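Local coordinates for truncated replication protein RepA (Staphylococcus aureus, PDB 4PQL) that binds DNA at the plasmid replication origin through a probable winged helix-turn-helix domain and probably initiates replication of staphylococcal multiresistance plasmids, at residues G92-K97 with L107-P112. Numbering follows the deposited sequence.
Sequences GLLIQK and LYLMKP
Met110 N reaches Leu93 O at 2.8 Å, but the N-H comes in from above the carbonyl plane, 49° out of it; Leu93 is the first residue after the glycine that closes helix 78-90, just before strand 94-97. That glycine, Gly92, with its positive phi, is the C' residue of the Schellman motif ending the helix; its carbonyl O lies against Met110 CB at 3.2 Å. Two residues further on the pairing becomes regular: Ile95 and Tyr108 form a hydrogen-bonded antiparallel pair, both N-H...O bonds in the carbonyl plane and nearly straight. This is the beta hairpin of strands 94-97 and 106-109, consistent with the wing of a winged helix-turn-helix domain, as expected of a RepA N-terminal domain. On the face with Leu94, Gln96, Leu107 and Leu109, Leu94 turns CG anti to its N (chi1 -170°), which brings CD1 over the neighbouring strand, 4.1 Å from both Leu107 CG and Leu109 CD1. Helices 33-51 and 78-90 pack against this face. On the side of Ile95 and Tyr108, Met110, just past the strand and bent at chi2 and chi3, lays SD obliquely against Ile95 CD1 (3.7 Å). Beside them the Tyr108 ring has Lys97 CD at its edge, while its OH is hydrogen-bonded to Asp56 of the same chain; Tyr4 of a second subunit packs edge-to-face with the ring. Past the paired strands, Leu93 CD2 touches Pro112 CA at 3.8 Å.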
ATOM      1  N   GLY A  92      15.716  19.958  -1.371  1.00 39.15           N
ATOM      2  CA  GLY A  92      16.467  18.730  -1.539  1.00 37.13           C
ATOM      3  C   GLY A  92      15.619  17.562  -2.022  1.00 41.26           C
ATOM      4  O   GLY A  92      16.056  16.409  -1.980  1.00 41.82           O
ATOM      5  N   LEU A  93      14.409  17.848  -2.496  1.00 41.44           N
ATOM      6  CA  LEU A  93      13.513  16.787  -2.948  1.00 39.51           C
ATOM      7  C   LEU A  93      13.643  16.499  -4.440  1.00 42.17           C
ATOM      8  O   LEU A  93      13.093  15.516  -4.929  1.00 40.37           O
ATOM      9  CB  LEU A  93      12.066  17.135  -2.617  1.00 39.37           C
ATOM     10  CG  LEU A  93      11.756  17.375  -1.133  1.00 37.60           C
ATOM     11  CD1 LEU A  93      10.451  18.136  -0.975  1.00 36.79           C
ATOM     12  CD2 LEU A  93      11.713  16.059  -0.375  1.00 34.16           C
ATOM     13  N   LEU A  94      14.344  17.378  -5.157  1.00 44.71           N
ATOM     14  CA  LEU A  94      14.593  17.217  -6.588  1.00 41.04           C
ATOM     15  C   LEU A  94      16.031  17.641  -6.927  1.00 44.10           C
ATOM     16  O   LEU A  94      16.477  18.717  -6.529  1.00 47.34           O
ATOM     17  CB  LEU A  94      13.582  18.031  -7.408  1.00 40.29           C
ATOM     18  CG  LEU A  94      13.510  17.829  -8.928  1.00 39.57           C
ATOM     19  CD1 LEU A  94      13.094  16.403  -9.295  1.00 35.27           C
ATOM     20  CD2 LEU A  94      12.590  18.853  -9.580  1.00 38.84           C
ATOM     21  N   ILE A  95      16.748  16.791  -7.654  1.00 42.09           N
ATOM     22  CA  ILE A  95      18.102  17.078  -8.116  1.00 43.40           C
ATOM     23  C   ILE A  95      18.161  17.105  -9.645  1.00 46.78           C
ATOM     24  O   ILE A  95      17.656  16.204 -10.301  1.00 45.99           O
ATOM     25  CB  ILE A  95      19.117  16.044  -7.586  1.00 40.68           C
ATOM     26  CG1 ILE A  95      19.333  16.228  -6.081  1.00 41.29           C
ATOM     27  CG2 ILE A  95      20.443  16.187  -8.304  1.00 36.86           C
ATOM     28  CD1 ILE A  95      20.431  15.359  -5.500  1.00 35.67           C
ATOM     29  N   GLN A  96      18.755  18.143 -10.221  1.00 52.47           N
ATOM     30  CA  GLN A  96      18.792  18.258 -11.674  1.00 55.91           C
ATOM     31  C   GLN A  96      20.225  18.093 -12.168  1.00 54.57           C
ATOM     32  O   GLN A  96      21.133  18.785 -11.718  1.00 55.78           O
ATOM     33  CB  GLN A  96      18.202  19.588 -12.136  1.00 64.36           C
ATOM     34  CG  GLN A  96      18.351  19.829 -13.625  1.00 72.19           C
ATOM     35  CD  GLN A  96      17.217  20.657 -14.187  1.00 78.48           C
ATOM     36  OE1 GLN A  96      16.396  21.196 -13.438  1.00 81.64           O
ATOM     37  NE2 GLN A  96      17.155  20.754 -15.513  1.00 78.08           N
ATOM     38  N   LYS A  97      20.410  17.153 -13.089  1.00 54.16           N
ATOM     39  CA  LYS A  97      21.718  16.828 -13.643  1.00 52.71           C
ATOM     40  C   LYS A  97      21.795  17.140 -15.133  1.00 54.36           C
ATOM     41  O   LYS A  97      20.920  16.747 -15.903  1.00 55.12           O
ATOM     42  CB  LYS A  97      22.027  15.345 -13.419  1.00 52.11           C
ATOM     43  CG  LYS A  97      23.497  14.965 -13.562  1.00 55.35           C
ATOM     44  CD  LYS A  97      23.674  13.449 -13.669  1.00 56.64           C
ATOM     45  CE  LYS A  97      25.102  13.028 -13.327  1.00 55.03           C
ATOM     46  NZ  LYS A  97      26.127  13.802 -14.068  1.00 57.14           N
ATOM     47  N   LEU A 107      16.422  14.282 -14.310  1.00 39.18           N
ATOM     48  CA  LEU A 107      15.794  14.681 -13.055  1.00 38.25           C
ATOM     49  C   LEU A 107      15.756  13.522 -12.062  1.00 35.93           C
ATOM     50  O   LEU A 107      15.321  12.417 -12.399  1.00 36.13           O
ATOM     51  CB  LEU A 107      14.384  15.221 -13.311  1.00 40.97           C
ATOM     52  CG  LEU A 107      14.236  16.735 -13.179  1.00 40.58           C
ATOM     53  CD1 LEU A 107      15.379  17.443 -13.883  1.00 44.36           C
ATOM     54  CD2 LEU A 107      12.921  17.167 -13.781  1.00 32.01           C
ATOM     55  N   TYR A 108      16.261  13.770 -10.858  1.00 30.24           N
ATOM     56  CA  TYR A 108      16.248  12.788  -9.782  1.00 32.65           C
ATOM     57  C   TYR A 108      15.305  13.217  -8.664  1.00 35.63           C
ATOM     58  O   TYR A 108      15.576  14.203  -7.985  1.00 34.96           O
ATOM     59  CB  TYR A 108      17.633  12.609  -9.167  1.00 32.65           C
ATOM     60  CG  TYR A 108      18.611  11.761  -9.935  1.00 36.58           C
ATOM     61  CD1 TYR A 108      19.619  12.363 -10.690  1.00 36.18           C
ATOM     62  CD2 TYR A 108      18.559  10.373  -9.888  1.00 33.36           C
ATOM     63  CE1 TYR A 108      20.529  11.611 -11.391  1.00 38.16           C
ATOM     64  CE2 TYR A 108      19.468   9.608 -10.591  1.00 36.34           C
ATOM     65  CZ  TYR A 108      20.454  10.238 -11.339  1.00 39.93           C
ATOM     66  OH  TYR A 108      21.370   9.500 -12.043  1.00 43.45           O
ATOM     67  N   LEU A 109      14.218  12.485  -8.459  1.00 32.38           N
ATOM     68  CA  LEU A 109      13.357  12.728  -7.316  1.00 30.27           C
ATOM     69  C   LEU A 109      14.003  12.114  -6.086  1.00 32.22           C
ATOM     70  O   LEU A 109      14.606  11.044  -6.176  1.00 26.78           O
ATOM     71  CB  LEU A 109      11.958  12.136  -7.525  1.00 32.52           C
ATOM     72  CG  LEU A 109      10.833  12.703  -6.655  1.00 30.90           C
ATOM     73  CD1 LEU A 109      10.526  14.144  -7.032  1.00 27.13           C
ATOM     74  CD2 LEU A 109       9.573  11.823  -6.757  1.00 31.60           C
ATOM     75  N   MET A 110      13.897  12.805  -4.952  1.00 30.62           N
ATOM     76  CA  MET A 110      14.566  12.404  -3.721  1.00 32.48           C
ATOM     77  C   MET A 110      13.552  12.092  -2.608  1.00 35.78           C
ATOM     78  O   MET A 110      12.499  12.720  -2.518  1.00 30.93           O
ATOM     79  CB  MET A 110      15.513  13.504  -3.249  1.00 37.18           C
ATOM     80  CG  MET A 110      16.562  13.931  -4.278  1.00 38.41           C
ATOM     81  SD  MET A 110      17.960  12.804  -4.381  1.00 53.21           S
ATOM     82  CE  MET A 110      17.555  11.998  -5.882  1.00 24.34           C
ATOM     83  N   LYS A 111      13.898  11.146  -1.741  1.00 38.74           N
ATOM     84  CA  LYS A 111      13.120  10.863  -0.538  1.00 36.56           C
ATOM     85  C   LYS A 111      13.279  12.013   0.460  1.00 35.62           C
ATOM     86  O   LYS A 111      14.329  12.660   0.508  1.00 34.06           O
ATOM     87  CB  LYS A 111      13.569   9.549   0.107  1.00 38.62           C
ATOM     88  CG  LYS A 111      13.335   8.313  -0.724  1.00 42.99           C
ATOM     89  CD  LYS A 111      14.034   7.112  -0.118  1.00 47.79           C
ATOM     90  CE  LYS A 111      13.088   5.926   0.003  1.00 54.93           C
ATOM     91  NZ  LYS A 111      13.747   4.723   0.600  1.00 58.30           N
ATOM     92  N   PRO A 112      12.229  12.282   1.257  1.00 35.55           N
ATOM     93  CA  PRO A 112      12.314  13.339   2.277  1.00 34.63           C
ATOM     94  C   PRO A 112      13.164  12.930   3.475  1.00 38.64           C
ATOM     95  O   PRO A 112      13.475  11.754   3.651  1.00 38.65           O
ATOM     96  CB  PRO A 112      10.857  13.533   2.705  1.00 33.47           C
ATOM     97  CG  PRO A 112      10.203  12.185   2.441  1.00 29.06           C
ATOM     98  CD  PRO A 112      10.903  11.632   1.224  1.00 32.71           C
TER